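Local coordinates for cysteine protease (Xylella fastidiosa, PDB 3OIS), which probably cleaves peptide bonds as a papain-family cysteine peptidase, and carries a bound uridine-5'-diphosphate in the crystal, at residues A[165-168]-A[172-175]; A[138-143]-A[177-182]; A[224-229]-A[277-282]; A[204-209]-A[267-272]; A[65-70]-A[90-95]. One frame throughout, in Å; residues are numbered along the deposited sequence.

How the interactions relate
All five contacts are made without a hydrogen bond across them, but they differ in burial and in the groups used. Interaction 4 is the buried one, a methionine against two phenylalanine rings inside the antiparallel sheet. Interaction 3 adjoins it, about 8 Å away between centres: strands 204-211 (interaction 4) and 280-287 (interaction 3) are neighbours in one sheet, joined by a backbone bond between Ser209 and Leu279. Yet interaction 3 is an aliphatic contact at the surface. Interactions 1 and 2 are partly buried, use tyrosine rings against prolines and backbone carbonyls, and touch each other where Cys172 packs on Cys139. Interaction 5 is again a surface contact, at the end of helix 78-93, and meets interaction 2 through Arg91 and Tyr179.

Interaction 1 (A[165-168]-A[172-175]); sequences SKKP and CYKD
Pro168 and Tyr173 pack against each other across the start of helix 170-176 in a way that fits a hydrophobic staple: the residue before the N-cap position, which Ser169 occupies, meets the fourth residue of the helix. Ser169 OG also bonds to the backbone N of Cys172, the polar counterpart of the staple. Tyr173 leaves the helix with CG anti to its carbonyl carbon (chi1 -77°), which swings the ring back over the incoming loop although CB itself does not aim at it. Along the ring, CD1 lies 3.5 Å from Pro168 O. The next carbon, CE1, is the busiest: it sits 3.2 Å from the same oxygen, which lies at the ring edge and in the ring plane, and 3.8 Å from Pro168 CB. The outstretched Lys167 runs nearly perpendicular to the tyrosine side chain and brings CE obliquely to within 4.2 Å of Tyr173 CE1. At the tip, OH lies 3.8 Å from Pro168 CD and is hydrogen-bonded to Asn110 OD1, which anchors the far end of the ring to helix 104-114. Phe106 of that helix meets the ring edge-to-face and also touches Pro168, so the staple doubles as a joint between two helices. The side chain of Lys135, which binds UDP, is about 9 Å from that of Tyr173. Cys172 adds to the contact, its CB 3.9 Å from Pro168 CB.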
# COMPACT_ATOMS: atom_id res chain seq x y z
N SER A 165 2.86 2.94 18.60
CA SER A 165 1.73 2.70 19.57
C SER A 165 1.23 3.98 20.25
O SER A 165 0.25 3.96 21.02
CB SER A 165 2.17 1.67 20.62
OG SER A 165 3.26 2.25 21.36
N LYS A 166 1.86 5.12 19.94
CA LYS A 166 1.41 6.41 20.49
C LYS A 166 0.16 7.00 19.81
O LYS A 166 0.05 7.05 18.56
CB LYS A 166 2.58 7.39 20.35
CG LYS A 166 3.72 7.22 21.31
CD LYS A 166 4.43 8.59 21.42
CE LYS A 166 3.36 9.70 21.37
NZ LYS A 166 3.77 10.95 22.12
N LYS A 167 -0.80 7.48 20.61
CA LYS A 167 -2.01 8.06 20.08
C LYS A 167 -1.67 9.48 19.50
O LYS A 167 -1.10 10.29 20.22
CB LYS A 167 -3.08 8.23 21.20
CG LYS A 167 -4.35 8.85 20.66
CD LYS A 167 -5.42 9.03 21.71
CE LYS A 167 -6.65 9.62 21.04
NZ LYS A 167 -7.83 9.36 21.89
N PRO A 168 -2.00 9.75 18.25
CA PRO A 168 -1.76 11.10 17.72
C PRO A 168 -2.56 12.17 18.52
O PRO A 168 -3.69 11.96 19.04
CB PRO A 168 -2.28 11.04 16.30
CG PRO A 168 -2.18 9.48 15.90
CD PRO A 168 -2.51 8.81 17.20
N CYS A 172 -3.40 16.79 15.67
CA CYS A 172 -3.25 15.88 14.50
C CYS A 172 -4.58 15.45 13.95
O CYS A 172 -4.81 15.54 12.76
CB CYS A 172 -2.42 14.68 14.91
SG CYS A 172 -0.71 15.05 15.13
N TYR A 173 -5.49 14.99 14.81
CA TYR A 173 -6.83 14.63 14.36
C TYR A 173 -7.58 15.78 13.71
O TYR A 173 -8.29 15.59 12.70
CB TYR A 173 -7.61 14.02 15.51
CG TYR A 173 -7.23 12.57 15.81
CD1 TYR A 173 -6.31 12.26 16.81
CD2 TYR A 173 -7.85 11.52 15.10
CE1 TYR A 173 -5.98 10.93 17.13
CE2 TYR A 173 -7.56 10.17 15.42
CZ TYR A 173 -6.63 9.87 16.35
OH TYR A 173 -6.29 8.59 16.69
N LYS A 174 -7.47 16.99 14.31
CA LYS A 174 -8.18 18.13 13.71
C LYS A 174 -7.60 18.45 12.32
O LYS A 174 -8.36 18.61 11.34
CB LYS A 174 -8.03 19.34 14.62
CG LYS A 174 -8.84 20.54 14.21
CD LYS A 174 -9.17 21.46 15.45
CE LYS A 174 -9.47 22.92 15.04
NZ LYS A 174 -8.20 23.44 14.38
N ASP A 175 -6.29 18.56 12.21
CA ASP A 175 -5.65 18.87 10.91
C ASP A 175 -5.94 17.76 9.87
O ASP A 175 -6.19 18.02 8.70
CB ASP A 175 -4.15 19.12 11.10
CG ASP A 175 -3.85 20.40 11.90
OD1 ASP A 175 -4.71 21.28 11.96
OD2 ASP A 175 -2.79 20.48 12.52

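Interaction 2 (A[138-143]-A[177-182]); sequences VCPEKE and QNYKIT
The ring of Tyr179 is the flat group that meets Val138 and Pro140, both of which approach it obliquely. One face is covered from within its own loop, by Asn178 CB, 3.9 Å above the plane and over the ring centre; Val138 O and Pro140 CD lie on the other side of the ring plane. Phe100 adds an edge-to-face ring contact from outside the two segments. Across the contact, Val138 offers its carbonyl: the oxygen O lies 3.1 Å from Tyr179 CD2 and 3.4 Å from Tyr179 CB, so it lodges in the angle where the ring joins the chain. Farther along, Pro140 CD reaches CE2 of Tyr179 at 4.2 Å, and the two side chains run nearly perpendicular. The position of the ring follows from chi1 (-54°), which sets CG beside the backbone N and anti to the carbonyl carbon. Val138 O is buried here with no hydrogen-bonding partner, lying against those tyrosine carbons, whose C-H groups may contribute weakly.

Both loops are tied to their surroundings by backbone hydrogen bonds. Segment 138-143 is bonded through Cys139 and Glu141 to Ser103 and Ile101, and segment 177-182 through Ile181 to Leu133 of helix 126-135. That helix supplies Arg127, Lys131, His134 and Lys135 to the UDP pocket, and strand 183-186, just after Thr182, contributes Glu183 and Tyr184.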
# COMPACT_ATOMS: atom_id res chain seq x y z
N VAL A 138 -5.92 12.40 7.05
CA VAL A 138 -4.54 12.14 7.47
C VAL A 138 -3.83 13.47 7.60
O VAL A 138 -4.02 14.38 6.75
CB VAL A 138 -3.78 11.20 6.46
CG1 VAL A 138 -3.89 11.73 4.96
CG2 VAL A 138 -2.34 10.95 6.90
N CYS A 139 -3.04 13.61 8.66
CA CYS A 139 -2.26 14.86 8.87
C CYS A 139 -0.90 14.74 8.20
O CYS A 139 -0.45 13.65 7.84
CB CYS A 139 -2.11 15.15 10.36
SG CYS A 139 -1.19 13.92 11.30
N PRO A 140 -0.18 15.87 8.02
CA PRO A 140 1.15 15.78 7.49
C PRO A 140 2.13 14.98 8.39
O PRO A 140 2.06 15.04 9.64
CB PRO A 140 1.59 17.30 7.43
CG PRO A 140 0.26 17.99 7.17
CD PRO A 140 -0.64 17.27 8.18
N GLU A 141 3.09 14.29 7.78
CA GLU A 141 4.00 13.50 8.55
C GLU A 141 4.84 14.38 9.51
O GLU A 141 5.13 13.95 10.58
CB GLU A 141 4.80 12.52 7.68
CG GLU A 141 5.59 11.52 8.50
CD GLU A 141 5.86 10.28 7.67
OE1 GLU A 141 6.86 10.25 6.90
OE2 GLU A 141 5.04 9.35 7.85
N LYS A 142 5.13 15.63 9.14
CA LYS A 142 5.84 16.50 10.10
C LYS A 142 5.17 16.68 11.41
O LYS A 142 5.87 16.81 12.42
CB LYS A 142 6.26 17.86 9.46
CG LYS A 142 7.54 17.66 8.60
CD LYS A 142 7.90 18.81 7.65
CE LYS A 142 9.23 18.50 6.95
NZ LYS A 142 9.80 19.69 6.23
N GLU A 143 3.83 16.70 11.41
CA GLU A 143 3.03 16.84 12.61
C GLU A 143 2.93 15.53 13.41
O GLU A 143 2.68 15.52 14.60
CB GLU A 143 1.62 17.28 12.20
CG GLU A 143 0.70 17.73 13.31
CD GLU A 143 -0.59 18.33 12.77
OE1 GLU A 143 -0.83 18.28 11.54
OE2 GLU A 143 -1.37 18.90 13.58
N GLN A 177 -8.50 16.13 9.26
CA GLN A 177 -9.82 16.36 8.65
C GLN A 177 -9.78 17.18 7.38
O GLN A 177 -10.71 17.13 6.59
CB GLN A 177 -10.80 17.08 9.59
CG GLN A 177 -11.25 16.23 10.79
CD GLN A 177 -12.42 15.34 10.45
OE1 GLN A 177 -13.44 15.77 9.87
NE2 GLN A 177 -12.30 14.08 10.85
N ASN A 178 -8.73 17.95 7.20
CA ASN A 178 -8.61 18.78 5.97
C ASN A 178 -8.23 17.99 4.73
O ASN A 178 -8.26 18.51 3.60
CB ASN A 178 -7.61 19.87 6.21
CG ASN A 178 -8.14 20.89 7.17
OD1 ASN A 178 -9.36 21.14 7.22
ND2 ASN A 178 -7.26 21.44 7.99
N TYR A 179 -7.86 16.71 4.93
CA TYR A 179 -7.33 15.89 3.88
C TYR A 179 -8.14 14.56 3.63
O TYR A 179 -7.64 13.67 3.03
CB TYR A 179 -5.86 15.58 4.19
CG TYR A 179 -5.12 16.89 4.42
CD1 TYR A 179 -4.89 17.77 3.35
CD2 TYR A 179 -4.67 17.24 5.68
CE1 TYR A 179 -4.22 18.99 3.54
CE2 TYR A 179 -3.96 18.47 5.91
CZ TYR A 179 -3.78 19.34 4.80
OH TYR A 179 -3.15 20.57 4.95
N LYS A 180 -9.38 14.48 4.10
CA LYS A 180 -10.22 13.27 3.85
C LYS A 180 -10.38 13.01 2.42
O LYS A 180 -10.58 13.95 1.60
CB LYS A 180 -11.61 13.49 4.42
CG LYS A 180 -11.57 13.80 5.94
CD LYS A 180 -12.91 13.56 6.53
CE LYS A 180 -13.88 14.73 6.43
NZ LYS A 180 -14.73 14.84 7.73
N ILE A 181 -10.43 11.73 2.07
CA ILE A 181 -10.89 11.33 0.76
C ILE A 181 -12.43 11.45 0.66
O ILE A 181 -13.12 11.57 1.69
CB ILE A 181 -10.37 9.87 0.29
CG1 ILE A 181 -11.00 8.74 1.12
CG2 ILE A 181 -8.82 9.83 0.26
CD1 ILE A 181 -10.68 7.35 0.56
N THR A 182 -12.96 11.46 -0.57
CA THR A 182 -14.44 11.45 -0.72
C THR A 182 -15.08 10.12 -1.21
O THR A 182 -16.27 9.87 -1.00
CB THR A 182 -14.97 12.66 -1.54
OG1 THR A 182 -14.46 12.54 -2.86
CG2 THR A 182 -14.45 13.97 -0.90

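Interaction 3 (A[224-229]-A[277-282]); sequences IPLPTK and TQLADD
Pro227 and Leu279 form the closest backbone approach, 8.7 Å between their CA atoms, so the extended loop 224-229 and the turn leading into strand 280-287, both in the beta domain of the papain fold, do not pair but are bridged by side chains alone. Both of these residues aim their CB at the opposite segment, and the leucine methyls meet the CG and CD atoms of the proline. CD2 of Leu279 touches Pro227 CG at 3.8 Å, while its CD1 lies 3.9 Å from Pro227 CD, so the two methyls lie along the CG-CD side of the proline ring. They are presented by a chain that places CG anti to the carbonyl carbon (chi1 -71°) and then runs on almost fully extended to CD1 (chi2 173°). Leu226, the preceding residue, does not point its CB at Leu279, but its CD1 reaches to 4.3 Å from Leu279 CD1, adding a looser methyl-to-methyl contact.

Tyr273 of helix 271-274 touches all three residues, and Tyr211 of strand 204-211 touches Pro227 and Leu279, so two tyrosine side chains flank the aliphatic groups. The turn itself is tied to the sheet by the backbone bond between Leu279 and Ser209. Only about 95 Å² is buried between the segments, at a margin of the molecule away from the UDP pocket. With no hydrogen bond or charge across it, the contact is consistent with hydrophobic packing that joins the loop to the turn, without directional bonds between them.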
# COMPACT_ATOMS: atom_id res chain seq x y z
N ILE A 224 10.08 -9.33 -10.11
CA ILE A 224 9.60 -10.32 -9.15
C ILE A 224 9.33 -11.64 -9.90
O ILE A 224 8.56 -11.65 -10.84
CB ILE A 224 8.36 -9.81 -8.44
CG1 ILE A 224 8.69 -8.51 -7.77
CG2 ILE A 224 7.94 -10.81 -7.36
CD1 ILE A 224 7.36 -7.89 -7.07
N PRO A 225 9.96 -12.75 -9.46
CA PRO A 225 9.73 -14.05 -10.16
C PRO A 225 8.36 -14.49 -9.85
O PRO A 225 7.88 -14.28 -8.71
CB PRO A 225 10.71 -15.00 -9.44
CG PRO A 225 11.73 -14.12 -8.82
CD PRO A 225 11.13 -12.80 -8.55
N LEU A 226 7.73 -15.14 -10.82
CA LEU A 226 6.50 -15.89 -10.58
C LEU A 226 6.72 -17.05 -9.61
O LEU A 226 7.67 -17.86 -9.78
CB LEU A 226 6.02 -16.42 -11.90
CG LEU A 226 4.58 -16.79 -11.93
CD1 LEU A 226 3.70 -15.55 -11.65
CD2 LEU A 226 4.24 -17.36 -13.37
N PRO A 227 5.91 -17.12 -8.54
CA PRO A 227 6.19 -18.13 -7.52
C PRO A 227 5.84 -19.51 -8.07
O PRO A 227 4.98 -19.64 -9.02
CB PRO A 227 5.18 -17.79 -6.36
CG PRO A 227 4.91 -16.30 -6.54
CD PRO A 227 4.89 -16.16 -8.10
N THR A 228 6.52 -20.50 -7.53
CA THR A 228 6.20 -21.91 -7.75
C THR A 228 5.92 -22.58 -6.43
O THR A 228 6.22 -22.06 -5.34
CB THR A 228 7.38 -22.67 -8.39
OG1 THR A 228 8.45 -22.71 -7.44
CG2 THR A 228 7.81 -21.92 -9.72
N LYS A 229 5.37 -23.79 -6.53
CA LYS A 229 4.99 -24.53 -5.32
C LYS A 229 6.23 -25.04 -4.53
O LYS A 229 6.10 -25.56 -3.41
CB LYS A 229 4.02 -25.69 -5.67
CG LYS A 229 2.67 -25.28 -6.06
CD LYS A 229 1.79 -26.48 -6.55
CE LYS A 229 0.39 -25.98 -6.84
NZ LYS A 229 -0.66 -27.03 -7.14
N THR A 277 -5.61 -14.75 -8.69
CA THR A 277 -6.41 -14.54 -7.49
C THR A 277 -5.81 -15.19 -6.25
O THR A 277 -6.18 -14.77 -5.13
CB THR A 277 -7.85 -15.07 -7.66
OG1 THR A 277 -7.79 -16.45 -8.02
CG2 THR A 277 -8.54 -14.24 -8.68
N GLN A 278 -4.86 -16.13 -6.43
CA GLN A 278 -4.14 -16.79 -5.35
C GLN A 278 -2.84 -16.07 -4.94
O GLN A 278 -2.12 -16.48 -4.06
CB GLN A 278 -3.85 -18.23 -5.79
CG GLN A 278 -4.37 -19.28 -4.81
CD GLN A 278 -3.92 -20.67 -5.19
OE1 GLN A 278 -3.74 -20.99 -6.36
NE2 GLN A 278 -3.70 -21.48 -4.20
N LEU A 279 -2.56 -14.96 -5.63
CA LEU A 279 -1.31 -14.22 -5.41
C LEU A 279 -1.54 -12.76 -5.07
O LEU A 279 -0.73 -12.18 -4.35
CB LEU A 279 -0.38 -14.24 -6.65
CG LEU A 279 0.26 -15.60 -6.92
CD1 LEU A 279 1.03 -15.58 -8.26
CD2 LEU A 279 1.22 -15.97 -5.84
N ALA A 280 -2.59 -12.15 -5.62
CA ALA A 280 -2.81 -10.72 -5.34
C ALA A 280 -4.28 -10.50 -5.11
O ALA A 280 -5.09 -11.30 -5.59
CB ALA A 280 -2.25 -9.88 -6.52
N ASP A 281 -4.69 -9.46 -4.41
CA ASP A 281 -6.09 -9.22 -4.22
C ASP A 281 -6.24 -7.77 -3.72
O ASP A 281 -5.25 -7.07 -3.52
CB ASP A 281 -6.58 -10.22 -3.19
CG ASP A 281 -8.09 -10.30 -3.06
OD1 ASP A 281 -8.48 -11.06 -2.10
OD2 ASP A 281 -8.86 -9.75 -3.87
N ASP A 282 -7.46 -7.30 -3.50
CA ASP A 282 -7.76 -6.06 -2.78
C ASP A 282 -7.16 -4.84 -3.49
O ASP A 282 -6.42 -4.04 -2.90
CB ASP A 282 -7.41 -6.13 -1.26
CG ASP A 282 -8.19 -7.26 -0.56
OD1 ASP A 282 -9.39 -7.45 -0.93
OD2 ASP A 282 -7.55 -8.08 0.18

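Interaction 4 (A[204-209]-A[267-272])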
# COMPACT_ATOMS: atom_id res chain seq x y z
N PHE A 204 -3.28 2.54 -8.26
CA PHE A 204 -4.14 1.78 -7.32
C PHE A 204 -3.26 1.07 -6.32
O PHE A 204 -2.07 0.86 -6.57
CB PHE A 204 -5.01 0.77 -8.15
CG PHE A 204 -4.23 -0.18 -8.98
CD1 PHE A 204 -3.73 -1.38 -8.44
CD2 PHE A 204 -4.12 0.02 -10.36
CE1 PHE A 204 -2.98 -2.25 -9.23
CE2 PHE A 204 -3.40 -0.93 -11.18
CZ PHE A 204 -2.88 -2.07 -10.60
N VAL A 205 -3.85 0.79 -5.16
CA VAL A 205 -3.15 0.02 -4.14
C VAL A 205 -3.70 -1.37 -4.18
O VAL A 205 -4.86 -1.56 -4.56
CB VAL A 205 -3.34 0.55 -2.70
CG1 VAL A 205 -2.60 1.87 -2.53
CG2 VAL A 205 -4.82 0.59 -2.33
N PHE A 206 -2.82 -2.34 -3.88
CA PHE A 206 -3.27 -3.72 -3.75
C PHE A 206 -2.36 -4.50 -2.88
O PHE A 206 -1.31 -4.00 -2.46
CB PHE A 206 -3.36 -4.39 -5.13
CG PHE A 206 -2.03 -4.68 -5.75
CD1 PHE A 206 -1.27 -3.62 -6.33
CD2 PHE A 206 -1.51 -5.96 -5.73
CE1 PHE A 206 0.01 -3.93 -6.94
CE2 PHE A 206 -0.25 -6.30 -6.28
CZ PHE A 206 0.51 -5.29 -6.94
N GLY A 207 -2.81 -5.71 -2.52
CA GLY A 207 -2.14 -6.56 -1.56
C GLY A 207 -1.62 -7.79 -2.30
O GLY A 207 -2.20 -8.24 -3.31
N PHE A 208 -0.53 -8.38 -1.88
CA PHE A 208 -0.15 -9.60 -2.51
C PHE A 208 0.66 -10.51 -1.56
O PHE A 208 1.26 -10.04 -0.55
CB PHE A 208 0.65 -9.33 -3.82
CG PHE A 208 1.98 -8.61 -3.64
CD1 PHE A 208 2.05 -7.20 -3.47
CD2 PHE A 208 3.18 -9.34 -3.72
CE1 PHE A 208 3.32 -6.55 -3.43
CE2 PHE A 208 4.44 -8.69 -3.68
CZ PHE A 208 4.51 -7.31 -3.48
N SER A 209 0.73 -11.79 -1.90
CA SER A 209 1.59 -12.69 -1.11
C SER A 209 3.00 -12.60 -1.61
O SER A 209 3.22 -12.66 -2.84
CB SER A 209 1.10 -14.13 -1.24
OG SER A 209 -0.16 -14.22 -0.57
N PHE A 267 9.83 -1.77 -8.42
CA PHE A 267 9.97 -3.14 -8.95
C PHE A 267 8.99 -3.39 -10.07
O PHE A 267 8.08 -2.56 -10.33
CB PHE A 267 9.71 -4.16 -7.80
CG PHE A 267 10.74 -4.10 -6.70
CD1 PHE A 267 10.64 -3.19 -5.62
CD2 PHE A 267 11.79 -5.04 -6.72
CE1 PHE A 267 11.63 -3.22 -4.55
CE2 PHE A 267 12.75 -5.11 -5.66
CZ PHE A 267 12.69 -4.19 -4.59
N TRP A 268 9.17 -4.51 -10.77
CA TRP A 268 8.29 -4.95 -11.82
C TRP A 268 7.66 -6.25 -11.42
O TRP A 268 8.39 -7.21 -11.01
CB TRP A 268 9.09 -5.27 -13.09
CG TRP A 268 9.62 -4.05 -13.91
CD1 TRP A 268 10.95 -3.77 -14.19
CD2 TRP A 268 8.85 -3.09 -14.67
NE1 TRP A 268 11.05 -2.68 -15.03
CE2 TRP A 268 9.78 -2.22 -15.31
CE3 TRP A 268 7.47 -2.83 -14.80
CZ2 TRP A 268 9.38 -1.12 -16.06
CZ3 TRP A 268 7.07 -1.79 -15.63
CH2 TRP A 268 8.03 -0.92 -16.21
N MET A 269 6.32 -6.30 -11.53
CA MET A 269 5.54 -7.48 -11.17
C MET A 269 4.93 -8.08 -12.46
O MET A 269 4.24 -7.38 -13.14
CB MET A 269 4.36 -7.13 -10.22
CG MET A 269 3.55 -8.42 -9.89
SD MET A 269 2.26 -8.04 -8.60
CE MET A 269 3.29 -8.07 -7.11
N PRO A 270 5.13 -9.37 -12.75
CA PRO A 270 4.60 -9.96 -14.00
C PRO A 270 3.07 -9.88 -14.10
O PRO A 270 2.38 -9.97 -13.09
CB PRO A 270 4.97 -11.46 -13.91
CG PRO A 270 6.01 -11.55 -12.77
CD PRO A 270 5.87 -10.33 -11.91
N TYR A 271 2.55 -9.69 -15.30
CA TYR A 271 1.12 -9.80 -15.52
C TYR A 271 0.48 -11.04 -14.92
O TYR A 271 -0.61 -10.96 -14.35
CB TYR A 271 0.86 -9.82 -17.05
CG TYR A 271 1.03 -8.46 -17.70
CD1 TYR A 271 1.56 -7.35 -17.01
CD2 TYR A 271 0.72 -8.28 -19.04
CE1 TYR A 271 1.71 -6.11 -17.66
CE2 TYR A 271 0.90 -7.00 -19.71
CZ TYR A 271 1.40 -5.94 -19.02
OH TYR A 271 1.58 -4.69 -19.64
N GLU A 272 1.17 -12.18 -15.02
CA GLU A 272 0.61 -13.47 -14.50
C GLU A 272 0.60 -13.50 -12.96
O GLU A 272 -0.12 -14.33 -12.35
CB GLU A 272 1.49 -14.64 -15.00
CG GLU A 272 1.64 -14.83 -16.55
CD GLU A 272 2.63 -13.85 -17.29
OE1 GLU A 272 2.65 -13.92 -18.57
OE2 GLU A 272 3.35 -12.99 -16.66
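Met269 projects from strand 266-270 straight at Phe206 and Phe208, across the interior of the antiparallel sheet that forms the beta domain of the papain fold. The two strands are not neighbours in that sheet, and 10.6 Å separates the CA atoms of Phe208 and Met269, the nearest pair, so only long side chains can span the space. The phenylalanines stand two residues apart on strand 204-211 and therefore project to the same side. They receive the methionine quite differently. Phe208 turns its face to it: the methyl CE sits 3.5 Å from the ring centroid and only 8° off the normal, a CH-pi contact that brings all six ring carbons within 4.0 Å of CE. Phe206 instead turns its edge. SD makes Met-aromatic contacts with both rings, at the edge of Phe206 (4.9 Å from the centroid, 76° off the normal) and, at 5.1 Å from the centroid, above the face of Phe208. The methionine chain runs extended to SD and then bends (chi3 -80°), which delivers the methyl over Phe208 while keeping it also in the plane at the edge of Phe206, CE to CZ 3.9 Å. Ile274 packs on Met269 and Phe206, Tyr273 on Phe208, and the ring of Phe283 lies nearly parallel to that of Phe206. The nearest atoms are Met269 CE and Phe208 CD2, 3.6 Å apart, with SD 3.7 Å from Phe206 CZ.

Interaction 5 (A[65-70]-A[90-95])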
# COMPACT_ATOMS: atom_id res chain seq x y z
N PRO A 65 5.80 9.04 -9.76
CA PRO A 65 5.75 10.47 -9.36
C PRO A 65 7.17 10.96 -8.96
O PRO A 65 8.11 10.14 -8.90
CB PRO A 65 4.78 10.44 -8.17
CG PRO A 65 5.06 9.15 -7.54
CD PRO A 65 5.30 8.13 -8.72
N PRO A 66 7.34 12.27 -8.72
CA PRO A 66 8.68 12.70 -8.42
C PRO A 66 9.11 12.42 -6.99
O PRO A 66 10.33 12.24 -6.76
CB PRO A 66 8.62 14.23 -8.67
CG PRO A 66 7.31 14.49 -9.40
CD PRO A 66 6.42 13.41 -8.82
N PHE A 67 8.15 12.22 -6.08
CA PHE A 67 8.56 12.01 -4.70
C PHE A 67 9.14 10.61 -4.51
O PHE A 67 8.60 9.63 -5.03
CB PHE A 67 7.44 12.31 -3.70
CG PHE A 67 6.15 11.46 -3.89
CD1 PHE A 67 5.88 10.32 -3.09
CD2 PHE A 67 5.19 11.87 -4.76
CE1 PHE A 67 4.61 9.64 -3.26
CE2 PHE A 67 3.98 11.26 -4.97
CZ PHE A 67 3.68 10.07 -4.25
N GLN A 68 10.23 10.53 -3.76
CA GLN A 68 10.95 9.27 -3.69
C GLN A 68 10.15 8.27 -2.85
O GLN A 68 9.24 8.66 -2.08
CB GLN A 68 12.34 9.42 -3.10
CG GLN A 68 12.40 9.91 -1.72
CD GLN A 68 13.84 10.38 -1.35
OE1 GLN A 68 14.77 9.57 -1.19
NE2 GLN A 68 13.99 11.71 -1.19
N VAL A 69 10.54 7.02 -2.99
CA VAL A 69 9.95 5.98 -2.11
C VAL A 69 10.15 6.30 -0.64
O VAL A 69 11.15 6.96 -0.25
CB VAL A 69 10.44 4.55 -2.45
CG1 VAL A 69 10.07 4.13 -3.87
CG2 VAL A 69 11.95 4.47 -2.19
N TYR A 70 9.22 5.81 0.16
CA TYR A 70 9.47 5.82 1.60
C TYR A 70 10.13 4.55 2.05
O TYR A 70 10.28 3.63 1.27
CB TYR A 70 8.12 5.88 2.37
CG TYR A 70 6.99 6.76 1.80
CD1 TYR A 70 7.22 8.12 1.40
CD2 TYR A 70 5.73 6.23 1.56
CE1 TYR A 70 6.21 8.90 0.92
CE2 TYR A 70 4.69 7.03 1.05
CZ TYR A 70 4.92 8.38 0.75
OH TYR A 70 3.91 9.19 0.25
N GLU A 90 -2.28 11.90 -5.44
CA GLU A 90 -3.53 12.58 -5.83
C GLU A 90 -3.43 14.08 -5.60
O GLU A 90 -4.02 14.86 -6.38
CB GLU A 90 -4.81 12.00 -5.14
CG GLU A 90 -5.24 10.60 -5.57
CD GLU A 90 -5.71 10.48 -7.02
OE1 GLU A 90 -6.80 10.99 -7.38
OE2 GLU A 90 -4.99 9.83 -7.76
N ARG A 91 -2.67 14.50 -4.57
CA ARG A 91 -2.60 15.95 -4.27
C ARG A 91 -1.82 16.64 -5.37
O ARG A 91 -2.19 17.76 -5.78
CB ARG A 91 -2.06 16.22 -2.87
CG ARG A 91 -3.19 16.01 -1.81
CD ARG A 91 -2.79 16.22 -0.38
NE ARG A 91 -2.71 17.65 -0.03
CZ ARG A 91 -1.58 18.34 0.08
NH1 ARG A 91 -0.42 17.73 -0.13
NH2 ARG A 91 -1.60 19.64 0.41
N ILE A 92 -0.81 15.98 -5.89
CA ILE A 92 -0.13 16.52 -7.08
C ILE A 92 -1.12 16.70 -8.23
O ILE A 92 -1.37 17.82 -8.68
CB ILE A 92 1.06 15.67 -7.50
CG1 ILE A 92 2.12 15.70 -6.38
CG2 ILE A 92 1.62 16.14 -8.87
CD1 ILE A 92 3.16 14.61 -6.59
N HIS A 93 -1.71 15.60 -8.68
CA HIS A 93 -2.66 15.63 -9.78
C HIS A 93 -3.86 16.56 -9.56
O HIS A 93 -4.38 17.15 -10.51
CB HIS A 93 -3.14 14.21 -10.08
CG HIS A 93 -3.72 14.05 -11.45
ND1 HIS A 93 -3.24 14.75 -12.54
CD2 HIS A 93 -4.71 13.25 -11.91
CE1 HIS A 93 -3.93 14.40 -13.61
NE2 HIS A 93 -4.82 13.49 -13.26
N ASP A 94 -4.32 16.69 -8.33
CA ASP A 94 -5.39 17.61 -8.03
C ASP A 94 -4.82 19.04 -7.88
O ASP A 94 -5.56 19.94 -7.49
CB ASP A 94 -6.11 17.19 -6.74
CG ASP A 94 -6.98 15.97 -6.90
OD1 ASP A 94 -7.34 15.59 -8.04
OD2 ASP A 94 -7.34 15.37 -5.87
N LYS A 95 -3.53 19.23 -8.17
CA LYS A 95 -2.88 20.57 -8.08
C LYS A 95 -3.03 21.19 -6.69
O LYS A 95 -3.30 22.40 -6.56
CB LYS A 95 -3.42 21.51 -9.20
CG LYS A 95 -3.28 20.90 -10.64
CD LYS A 95 -4.03 21.72 -11.74
CE LYS A 95 -4.20 20.92 -13.06
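Ile92 reaches from the last turn of helix 78-93, the long central helix of the papain fold, to touch Phe67 and Pro66 with a single atom, its terminal methyl CD1. That methyl meets the edge of the Phe67 ring, near the ring plane, at 3.8 Å from CE2 and 3.9 Å from CD2; Pro66 CD stands a little farther off, 4.1 Å from CD1, as the proline and the isoleucine run alongside in opposite directions.

One step outward, the ring is backed by Pro65, whose CG lies 3.5 Å above one face, offset toward the rim. Phe67 has CG between its backbone N and carbonyl carbon (chi1 60°), which turns the ring toward the helix. The loop behind it is pinned where the carbonyls of Phe67 and Gln68 accept bonds from Arg254, while Gln88, one helical turn before Ile92, also touches Phe67. On the other side, the helix stops in a Schellman motif: Lys95 N binds Ile92 O at 2.6 Å, and Gln96 N returns to Arg91 O.

Wholly apolar and largely at the surface, this is a contact that joins the loop to the helix end without directional bonds, which lie in the shell around it.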